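Local structure of Dot/Icm T4SS effector (6VVE) at residues A[171-183]-A[202-214]. The protein is probably a protein kinase delivered into host cells by the Legionella Dot/Icm secretion system and activated by host inositol hexakisphosphate. Sequence-based numbering, arbitrary orientation.
Sequences ELNDAGYWHPDLA and KTIDLDGGFRYDK. With ADP (adenosine-5'-diphosphate), chain C.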
ATOM      1  N   GLU A 171      -7.388   6.526  -2.456  1.00 11.15           N
ATOM      2  CA  GLU A 171      -6.892   6.808  -3.803  1.00 17.87           C
ATOM      3  C   GLU A 171      -6.353   5.537  -4.441  1.00 15.27           C
ATOM      4  O   GLU A 171      -6.570   5.282  -5.631  1.00 11.80           O
ATOM      5  CB  GLU A 171      -5.810   7.890  -3.737  1.00 28.56           C
ATOM      6  CG  GLU A 171      -5.687   8.738  -4.982  1.00 40.41           C
ATOM      7  CD  GLU A 171      -4.821   9.970  -4.763  1.00 47.57           C
ATOM      8  OE1 GLU A 171      -4.442  10.236  -3.603  1.00 48.34           O
ATOM      9  OE2 GLU A 171      -4.522  10.674  -5.754  1.00 50.43           O
ATOM     10  N   LEU A 172      -5.665   4.711  -3.651  1.00 12.76           N
ATOM     11  CA  LEU A 172      -5.203   3.419  -4.142  1.00 16.07           C
ATOM     12  C   LEU A 172      -6.379   2.510  -4.493  1.00 11.02           C
ATOM     13  O   LEU A 172      -6.445   1.951  -5.597  1.00  9.99           O
ATOM     14  CB  LEU A 172      -4.314   2.766  -3.084  1.00 22.38           C
ATOM     15  CG  LEU A 172      -3.550   1.510  -3.492  1.00 28.38           C
ATOM     16  CD1 LEU A 172      -2.377   1.876  -4.393  1.00 25.17           C
ATOM     17  CD2 LEU A 172      -3.076   0.749  -2.256  1.00 36.11           C
ATOM     18  N   ASN A 173      -7.335   2.376  -3.567  1.00 10.71           N
ATOM     19  CA  ASN A 173      -8.477   1.503  -3.803  1.00 10.43           C
ATOM     20  C   ASN A 173      -9.295   1.979  -5.000  1.00 13.82           C
ATOM     21  O   ASN A 173      -9.770   1.162  -5.799  1.00 15.00           O
ATOM     22  CB  ASN A 173      -9.365   1.429  -2.556  1.00  8.61           C
ATOM     23  CG  ASN A 173      -8.628   0.895  -1.328  1.00 14.31           C
ATOM     24  OD1 ASN A 173      -9.016   1.171  -0.194  1.00 15.75           O
ATOM     25  ND2 ASN A 173      -7.566   0.119  -1.554  1.00 15.79           N
ATOM     26  N   ASP A 174      -9.482   3.300  -5.136  1.00 10.10           N
ATOM     27  CA  ASP A 174     -10.267   3.816  -6.253  1.00 11.22           C
ATOM     28  C   ASP A 174      -9.703   3.380  -7.596  1.00 12.84           C
ATOM     29  O   ASP A 174     -10.452   3.282  -8.579  1.00 11.41           O
ATOM     30  CB  ASP A 174     -10.341   5.346  -6.194  1.00 12.50           C
ATOM     31  CG  ASP A 174     -11.233   5.842  -5.070  1.00 15.78           C
ATOM     32  OD1 ASP A 174     -11.944   5.017  -4.465  1.00 13.56           O
ATOM     33  OD2 ASP A 174     -11.220   7.061  -4.795  1.00 19.00           O
ATOM     34  N   ALA A 175      -8.401   3.112  -7.659  1.00 12.96           N
ATOM     35  CA  ALA A 175      -7.729   2.699  -8.879  1.00 13.20           C
ATOM     36  C   ALA A 175      -7.682   1.184  -9.069  1.00 13.00           C
ATOM     37  O   ALA A 175      -7.121   0.706 -10.079  1.00 13.32           O
ATOM     38  CB  ALA A 175      -6.294   3.260  -8.893  1.00 12.98           C
ATOM     39  N   GLY A 176      -8.267   0.419  -8.156  1.00  9.77           N
ATOM     40  CA  GLY A 176      -8.297  -1.024  -8.280  1.00  9.84           C
ATOM     41  C   GLY A 176      -7.178  -1.777  -7.588  1.00  9.26           C
ATOM     42  O   GLY A 176      -7.057  -2.988  -7.798  1.00  9.52           O
ATOM     43  N   TYR A 177      -6.355  -1.103  -6.787  1.00 13.16           N
ATOM     44  CA  TYR A 177      -5.318  -1.740  -5.993  1.00  8.26           C
ATOM     45  C   TYR A 177      -5.740  -1.770  -4.528  1.00 10.54           C
ATOM     46  O   TYR A 177      -6.428  -0.864  -4.047  1.00  9.28           O
ATOM     47  CB  TYR A 177      -3.988  -0.997  -6.112  1.00 14.21           C
ATOM     48  CG  TYR A 177      -3.401  -0.919  -7.513  1.00 12.43           C
ATOM     49  CD1 TYR A 177      -2.711  -1.985  -8.054  1.00 11.83           C
ATOM     50  CD2 TYR A 177      -3.532   0.231  -8.272  1.00 11.58           C
ATOM     51  CE1 TYR A 177      -2.165  -1.920  -9.327  1.00 14.27           C
ATOM     52  CE2 TYR A 177      -2.980   0.322  -9.544  1.00 12.97           C
ATOM     53  CZ  TYR A 177      -2.304  -0.766 -10.068  1.00 12.91           C
ATOM     54  OH  TYR A 177      -1.757  -0.691 -11.332  1.00 16.65           O
ATOM     55  N   TRP A 178      -5.314  -2.805  -3.803  1.00 11.44           N
ATOM     56  CA  TRP A 178      -5.570  -2.835  -2.369  1.00 12.11           C
ATOM     57  C   TRP A 178      -4.478  -3.614  -1.640  1.00 14.46           C
ATOM     58  O   TRP A 178      -3.741  -4.420  -2.230  1.00 12.35           O
ATOM     59  CB  TRP A 178      -6.963  -3.410  -2.062  1.00 13.29           C
ATOM     60  CG  TRP A 178      -7.219  -4.836  -2.478  1.00 12.41           C
ATOM     61  CD1 TRP A 178      -7.072  -5.952  -1.702  1.00 13.91           C
ATOM     62  CD2 TRP A 178      -7.730  -5.292  -3.736  1.00 11.60           C
ATOM     63  NE1 TRP A 178      -7.435  -7.074  -2.409  1.00 12.56           N
ATOM     64  CE2 TRP A 178      -7.837  -6.696  -3.661  1.00 12.94           C
ATOM     65  CE3 TRP A 178      -8.095  -4.652  -4.930  1.00 10.38           C
ATOM     66  CZ2 TRP A 178      -8.283  -7.469  -4.736  1.00 13.60           C
ATOM     67  CZ3 TRP A 178      -8.539  -5.421  -5.987  1.00 13.01           C
ATOM     68  CH2 TRP A 178      -8.632  -6.811  -5.884  1.00 12.99           C
ATOM     69  N   HIS A 179      -4.388  -3.353  -0.334  1.00 14.52           N
ATOM     70  CA  HIS A 179      -3.384  -4.003   0.512  1.00 13.00           C
ATOM     71  C   HIS A 179      -3.749  -5.469   0.710  1.00 13.31           C
ATOM     72  O   HIS A 179      -4.912  -5.776   1.003  1.00 14.48           O
ATOM     73  CB  HIS A 179      -3.319  -3.275   1.854  1.00 12.66           C
ATOM     74  CG  HIS A 179      -2.072  -3.542   2.640  1.00 10.89           C
ATOM     75  ND1 HIS A 179      -1.662  -4.812   2.980  1.00 12.35           N
ATOM     76  CD2 HIS A 179      -1.154  -2.695   3.161  1.00  9.27           C
ATOM     77  CE1 HIS A 179      -0.540  -4.735   3.671  1.00 11.99           C
ATOM     78  NE2 HIS A 179      -0.208  -3.461   3.790  1.00 12.11           N
ATOM     79  N   PRO A 180      -2.796  -6.399   0.572  1.00 12.03           N
ATOM     80  CA  PRO A 180      -3.147  -7.829   0.712  1.00 11.75           C
ATOM     81  C   PRO A 180      -3.409  -8.275   2.147  1.00 13.61           C
ATOM     82  O   PRO A 180      -3.998  -9.352   2.345  1.00 12.68           O
ATOM     83  CB  PRO A 180      -1.921  -8.556   0.128  1.00 15.01           C
ATOM     84  CG  PRO A 180      -0.776  -7.574   0.344  1.00 13.27           C
ATOM     85  CD  PRO A 180      -1.384  -6.196   0.185  1.00 11.73           C
ATOM     86  N   ASP A 181      -2.987  -7.504   3.154  1.00 14.38           N
ATOM     87  CA  ASP A 181      -3.167  -7.894   4.553  1.00 17.75           C
ATOM     88  C   ASP A 181      -3.242  -6.625   5.411  1.00 18.16           C
ATOM     89  O   ASP A 181      -2.316  -6.268   6.149  1.00 16.11           O
ATOM     90  CB  ASP A 181      -2.042  -8.816   5.030  1.00 20.76           C
ATOM     91  CG  ASP A 181      -2.232  -9.274   6.477  1.00 27.75           C
ATOM     92  OD1 ASP A 181      -3.376  -9.178   6.992  1.00 25.87           O
ATOM     93  OD2 ASP A 181      -1.240  -9.722   7.103  1.00 27.93           O
ATOM     94  N   LEU A 182      -4.373  -5.926   5.325  1.00 15.20           N
ATOM     95  CA  LEU A 182      -4.611  -4.765   6.177  1.00 14.15           C
ATOM     96  C   LEU A 182      -6.048  -4.803   6.680  1.00 12.25           C
ATOM     97  O   LEU A 182      -6.295  -4.668   7.882  1.00 10.37           O
ATOM     98  CB  LEU A 182      -4.329  -3.465   5.427  1.00 18.65           C
ATOM     99  CG  LEU A 182      -4.519  -2.180   6.229  1.00 19.01           C
ATOM    100  CD1 LEU A 182      -3.688  -2.200   7.509  1.00 20.15           C
ATOM    101  CD2 LEU A 182      -4.150  -0.961   5.378  1.00 21.39           C
ATOM    102  N   ALA A 183      -6.994  -5.001   5.762  1.00 12.80           N
ATOM    103  CA  ALA A 183      -8.416  -5.119   6.097  1.00 15.52           C
ATOM    104  C   ALA A 183      -9.057  -5.971   4.998  1.00 14.08           C
ATOM    105  O   ALA A 183      -9.556  -5.447   3.995  1.00 14.79           O
ATOM    106  CB  ALA A 183      -9.082  -3.756   6.205  1.00 17.45           C
ATOM    107  N   LYS A 202       2.312   5.053   7.916  1.00 11.91           N
ATOM    108  CA  LYS A 202       2.663   4.241   6.767  1.00 12.39           C
ATOM    109  C   LYS A 202       2.140   2.822   6.972  1.00 10.97           C
ATOM    110  O   LYS A 202       1.745   2.424   8.076  1.00 11.20           O
ATOM    111  CB  LYS A 202       4.180   4.218   6.555  1.00 19.82           C
ATOM    112  CG  LYS A 202       4.837   5.590   6.498  1.00 24.44           C
ATOM    113  CD  LYS A 202       6.359   5.459   6.454  1.00 27.24           C
ATOM    114  CE  LYS A 202       7.042   6.817   6.411  1.00 28.49           C
ATOM    115  NZ  LYS A 202       6.868   7.492   5.100  1.00 28.65           N
ATOM    116  N   THR A 203       2.140   2.048   5.896  1.00 15.62           N
ATOM    117  CA  THR A 203       1.721   0.656   5.951  1.00 12.84           C
ATOM    118  C   THR A 203       2.816  -0.227   5.361  1.00 16.69           C
ATOM    119  O   THR A 203       3.439   0.123   4.349  1.00 18.57           O
ATOM    120  CB  THR A 203       0.403   0.421   5.207  1.00 11.27           C
ATOM    121  OG1 THR A 203      -0.032  -0.936   5.437  1.00 14.83           O
ATOM    122  CG2 THR A 203       0.554   0.649   3.708  1.00 10.23           C
ATOM    123  N   ILE A 204       3.025  -1.387   5.984  1.00 14.49           N
ATOM    124  CA  ILE A 204       4.085  -2.309   5.599  1.00 13.76           C
ATOM    125  C   ILE A 204       3.474  -3.643   5.192  1.00 12.39           C
ATOM    126  O   ILE A 204       2.258  -3.749   4.994  1.00 13.99           O
ATOM    127  CB  ILE A 204       5.088  -2.488   6.753  1.00 15.88           C
ATOM    128  CG1 ILE A 204       4.369  -2.950   8.022  1.00 18.18           C
ATOM    129  CG2 ILE A 204       5.829  -1.187   7.006  1.00 16.25           C
ATOM    130  CD1 ILE A 204       5.303  -3.329   9.170  1.00 21.11           C
ATOM    131  N   ASP A 205       4.311  -4.674   5.079  1.00 14.41           N
ATOM    132  CA  ASP A 205       3.871  -6.015   4.683  1.00 13.21           C
ATOM    133  C   ASP A 205       3.358  -6.014   3.246  1.00 12.61           C
ATOM    134  O   ASP A 205       2.344  -6.643   2.935  1.00 15.97           O
ATOM    135  CB  ASP A 205       2.805  -6.549   5.639  1.00 15.11           C
ATOM    136  CG  ASP A 205       2.623  -8.056   5.532  1.00 18.02           C
ATOM    137  OD1 ASP A 205       3.525  -8.742   5.011  1.00 18.23           O
ATOM    138  OD2 ASP A 205       1.568  -8.562   5.966  1.00 22.62           O
ATOM    139  N   LEU A 206       4.068  -5.298   2.366  1.00 14.93           N
ATOM    140  CA  LEU A 206       3.718  -5.209   0.951  1.00 13.74           C
ATOM    141  C   LEU A 206       4.726  -5.918   0.051  1.00 15.29           C
ATOM    142  O   LEU A 206       4.855  -5.560  -1.129  1.00 16.64           O
ATOM    143  CB  LEU A 206       3.587  -3.739   0.546  1.00 11.95           C
ATOM    144  CG  LEU A 206       2.410  -2.952   1.106  1.00 13.86           C
ATOM    145  CD1 LEU A 206       2.564  -1.467   0.815  1.00 16.99           C
ATOM    146  CD2 LEU A 206       1.097  -3.464   0.539  1.00 13.91           C
ATOM    147  N   ASP A 207       5.445  -6.913   0.575  1.00 16.91           N
ATOM    148  CA  ASP A 207       6.506  -7.537  -0.210  1.00 17.90           C
ATOM    149  C   ASP A 207       5.963  -8.360  -1.375  1.00 16.84           C
ATOM    150  O   ASP A 207       6.742  -8.790  -2.226  1.00 15.81           O
ATOM    151  CB  ASP A 207       7.383  -8.416   0.685  1.00 22.72           C
ATOM    152  CG  ASP A 207       6.570  -9.358   1.561  1.00 25.81           C
ATOM    153  OD1 ASP A 207       5.816  -8.867   2.441  1.00 25.83           O
ATOM    154  OD2 ASP A 207       6.690 -10.579   1.367  1.00 22.99           O
ATOM    155  N   GLY A 208       4.662  -8.611  -1.426  1.00 17.72           N
ATOM    156  CA  GLY A 208       4.031  -9.173  -2.598  1.00 15.54           C
ATOM    157  C   GLY A 208       3.423  -8.146  -3.527  1.00 19.27           C
ATOM    158  O   GLY A 208       2.772  -8.528  -4.507  1.00 15.79           O
ATOM    159  N   GLY A 209       3.606  -6.862  -3.255  1.00 18.00           N
ATOM    160  CA  GLY A 209       2.926  -5.829  -4.005  1.00 16.41           C
ATOM    161  C   GLY A 209       1.461  -5.735  -3.615  1.00 14.09           C
ATOM    162  O   GLY A 209       0.946  -6.484  -2.782  1.00 13.67           O
ATOM    163  N   PHE A 210       0.778  -4.780  -4.234  1.00 12.95           N
ATOM    164  CA  PHE A 210      -0.646  -4.633  -3.992  1.00 11.15           C
ATOM    165  C   PHE A 210      -1.424  -5.721  -4.728  1.00 10.41           C
ATOM    166  O   PHE A 210      -0.967  -6.278  -5.727  1.00 11.06           O
ATOM    167  CB  PHE A 210      -1.146  -3.259  -4.436  1.00 10.63           C
ATOM    168  CG  PHE A 210      -0.530  -2.120  -3.691  1.00 14.97           C
ATOM    169  CD1 PHE A 210      -0.811  -1.919  -2.357  1.00 15.79           C
ATOM    170  CD2 PHE A 210       0.321  -1.233  -4.337  1.00 17.11           C
ATOM    171  CE1 PHE A 210      -0.245  -0.857  -1.672  1.00 15.96           C
ATOM    172  CE2 PHE A 210       0.886  -0.183  -3.660  1.00 18.36           C
ATOM    173  CZ  PHE A 210       0.600   0.005  -2.323  1.00 18.98           C
ATOM    174  N   ARG A 211      -2.607  -6.024  -4.212  1.00  9.66           N
ATOM    175  CA  ARG A 211      -3.543  -6.867  -4.934  1.00 11.65           C
ATOM    176  C   ARG A 211      -4.280  -6.046  -5.981  1.00 11.60           C
ATOM    177  O   ARG A 211      -4.394  -4.816  -5.881  1.00 11.07           O
ATOM    178  CB  ARG A 211      -4.538  -7.521  -3.976  1.00 22.81           C
ATOM    179  CG  ARG A 211      -3.939  -8.631  -3.125  1.00 37.82           C
ATOM    180  CD  ARG A 211      -5.013  -9.273  -2.256  1.00 54.67           C
ATOM    181  NE  ARG A 211      -4.466 -10.265  -1.332  1.00 67.58           N
ATOM    182  CZ  ARG A 211      -5.175 -10.877  -0.387  1.00 72.02           C
ATOM    183  NH1 ARG A 211      -6.466 -10.600  -0.234  1.00 71.14           N
ATOM    184  NH2 ARG A 211      -4.590 -11.764   0.407  1.00 73.89           N
ATOM    185  N   TYR A 212      -4.780  -6.743  -7.001  1.00 10.62           N
ATOM    186  CA  TYR A 212      -5.570  -6.125  -8.055  1.00 11.40           C
ATOM    187  C   TYR A 212      -6.352  -7.226  -8.748  1.00 13.99           C
ATOM    188  O   TYR A 212      -5.972  -8.400  -8.701  1.00 16.67           O
ATOM    189  CB  TYR A 212      -4.684  -5.363  -9.051  1.00 14.72           C
ATOM    190  CG  TYR A 212      -3.504  -6.170  -9.550  1.00 13.89           C
ATOM    191  CD1 TYR A 212      -3.611  -6.961 -10.675  1.00 15.77           C
ATOM    192  CD2 TYR A 212      -2.291  -6.151  -8.875  1.00 12.36           C
ATOM    193  CE1 TYR A 212      -2.535  -7.703 -11.130  1.00 16.68           C
ATOM    194  CE2 TYR A 212      -1.218  -6.898  -9.319  1.00 13.80           C
ATOM    195  CZ  TYR A 212      -1.349  -7.678 -10.439  1.00 14.40           C
ATOM    196  OH  TYR A 212      -0.278  -8.413 -10.899  1.00 19.31           O
ATOM    197  N   ASP A 213      -7.441  -6.838  -9.401  1.00 18.49           N
ATOM    198  CA  ASP A 213      -8.286  -7.816 -10.066  1.00 22.41           C
ATOM    199  C   ASP A 213      -7.636  -8.292 -11.362  1.00 18.75           C
ATOM    200  O   ASP A 213      -7.044  -7.501 -12.106  1.00 16.42           O
ATOM    201  CB  ASP A 213      -9.663  -7.234 -10.367  1.00 28.63           C
ATOM    202  CG  ASP A 213     -10.638  -8.298 -10.853  1.00 28.48           C
ATOM    203  OD1 ASP A 213     -10.996  -9.191 -10.042  1.00 29.04           O
ATOM    204  OD2 ASP A 213     -11.022  -8.250 -12.030  1.00 28.05           O
ATOM    205  N   LYS A 214      -7.759  -9.594 -11.632  1.00 17.98           N
ATOM    206  CA  LYS A 214      -7.196 -10.208 -12.822  1.00 17.95           C
ATOM    207  C   LYS A 214      -8.272 -10.726 -13.764  1.00 15.45           C
ATOM    208  O   LYS A 214      -7.984 -11.574 -14.613  1.00 15.69           O
ATOM    209  CB  LYS A 214      -6.254 -11.344 -12.426  1.00 23.66           C
ATOM    210  CG  LYS A 214      -5.014 -10.894 -11.678  1.00 31.57           C
ATOM    211  CD  LYS A 214      -4.110 -12.072 -11.344  1.00 42.37           C
ATOM    212  CE  LYS A 214      -2.758 -11.606 -10.822  1.00 52.15           C
ATOM    213  NZ  LYS A 214      -2.875 -10.859  -9.536  1.00 56.52           N
TER
HETATM  214  PB  ADP C 402       3.472  -9.440   9.128  1.00 42.09           P
HETATM  215  O1B ADP C 402       2.128  -8.751   9.268  1.00 46.20           O
HETATM  216  O2B ADP C 402       4.129  -9.751  10.447  1.00 44.22           O
HETATM  217  O3B ADP C 402       3.493 -10.585   8.129  1.00 40.27           O
HETATM  218  PA  ADP C 402       6.007  -8.439   8.323  1.00 30.41           P
HETATM  219  O1A ADP C 402       6.378  -7.711   7.058  1.00 22.11           O
HETATM  220  O2A ADP C 402       6.396  -9.883   8.493  1.00 25.59           O
HETATM  221  O3A ADP C 402       4.408  -8.306   8.455  1.00 32.42           O
HETATM  222  O5' ADP C 402       6.623  -7.596   9.536  1.00 27.55           O
HETATM  223  C5' ADP C 402       6.784  -8.150  10.832  1.00 30.51           C
HETATM  224  C4' ADP C 402       7.358  -7.108  11.755  1.00 31.90           C
HETATM  225  O4' ADP C 402       8.651  -6.653  11.309  1.00 30.81           O
HETATM  226  C3' ADP C 402       6.469  -5.847  11.884  1.00 34.21           C
HETATM  227  O3' ADP C 402       5.506  -5.941  12.899  1.00 33.35           O
HETATM  228  C2' ADP C 402       7.504  -4.736  12.161  1.00 35.20           C
HETATM  229  O2' ADP C 402       7.672  -4.561  13.555  1.00 36.91           O
HETATM  230  C1' ADP C 402       8.807  -5.244  11.519  1.00 30.07           C
HETATM  231  N9  ADP C 402       8.985  -4.529  10.239  1.00 24.95           N
HETATM  232  C8  ADP C 402       8.513  -4.946   9.044  1.00 21.96           C
HETATM  233  N7  ADP C 402       8.832  -4.059   8.066  1.00 18.47           N
HETATM  234  C5  ADP C 402       9.519  -3.060   8.646  1.00 19.93           C
HETATM  235  C6  ADP C 402      10.150  -1.808   8.188  1.00 19.64           C
HETATM  236  N6  ADP C 402      10.105  -1.467   6.886  1.00 18.41           N
HETATM  237  N1  ADP C 402      10.775  -1.030   9.108  1.00 24.51           N
HETATM  238  C2  ADP C 402      10.824  -1.373  10.416  1.00 25.98           C
HETATM  239  N3  ADP C 402      10.268  -2.502  10.892  1.00 25.77           N
HETATM  240  C4  ADP C 402       9.618  -3.370  10.076  1.00 23.02           C
HETATM  241  O   HOH W   1      -8.133  -4.113  -9.822  1.00 25.26           O
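Trp178 and Arg211 form an antiparallel hydrogen-bonded pair that joins the two segments. Trp178 N donates to Arg211 O at 3.0 Å, and Arg211 N returns a bond to Trp178 O at 2.8 Å. Before this pair, helix 159-174 ends in a Schellman motif with Gly176 at positive phi. One water links Gly176 O to Asp213 N. On one side of the strand pair, the Arg211 side chain crosses Trp178. Arg211 CB sits over one face of the Trp178 indole, 3.5 Å from the centroid of the five-membered ring, in a CH-pi contact. The extended Arg211 chain then runs past Pro180, and Pro180 O lies over one face of the guanidinium. Phe210 packs against the helix end, where Leu172 CD2 rests over its ring face in a second CH-pi contact.

His179 carries the polar link to the other end of 202-214. Its CG is anti to the backbone N (chi1 -162°), which turns the ring towards Ile204. His179 NE2 donates to Ile204 O at 2.8 Å, in the ring plane but bent, 140° at the hydrogen. At the other ring nitrogen, ND1 accepts from Asp181 N. Leu206 CD2 lies over the centre of one face of the His179 ring, 3.5 Å from the ring centroid, and Leu182 CB sits over the opposite face, toward the rim. The imidazole is thus held at its edge and on both faces. Asp181 OD2 and Asp205 OD2 lie 3.2 Å apart beside the metal and phosphate end of the pocket. The side chain of Asp205 is about 4 Å from the bound manganese ion, and Ser190 bonds Asp181 OD1. The His-Pro-Asp and Asp-Leu-Asp sequences are consistent with the HRD catalytic-loop and DFG motifs of protein kinases, here packed together at the nucleotide site.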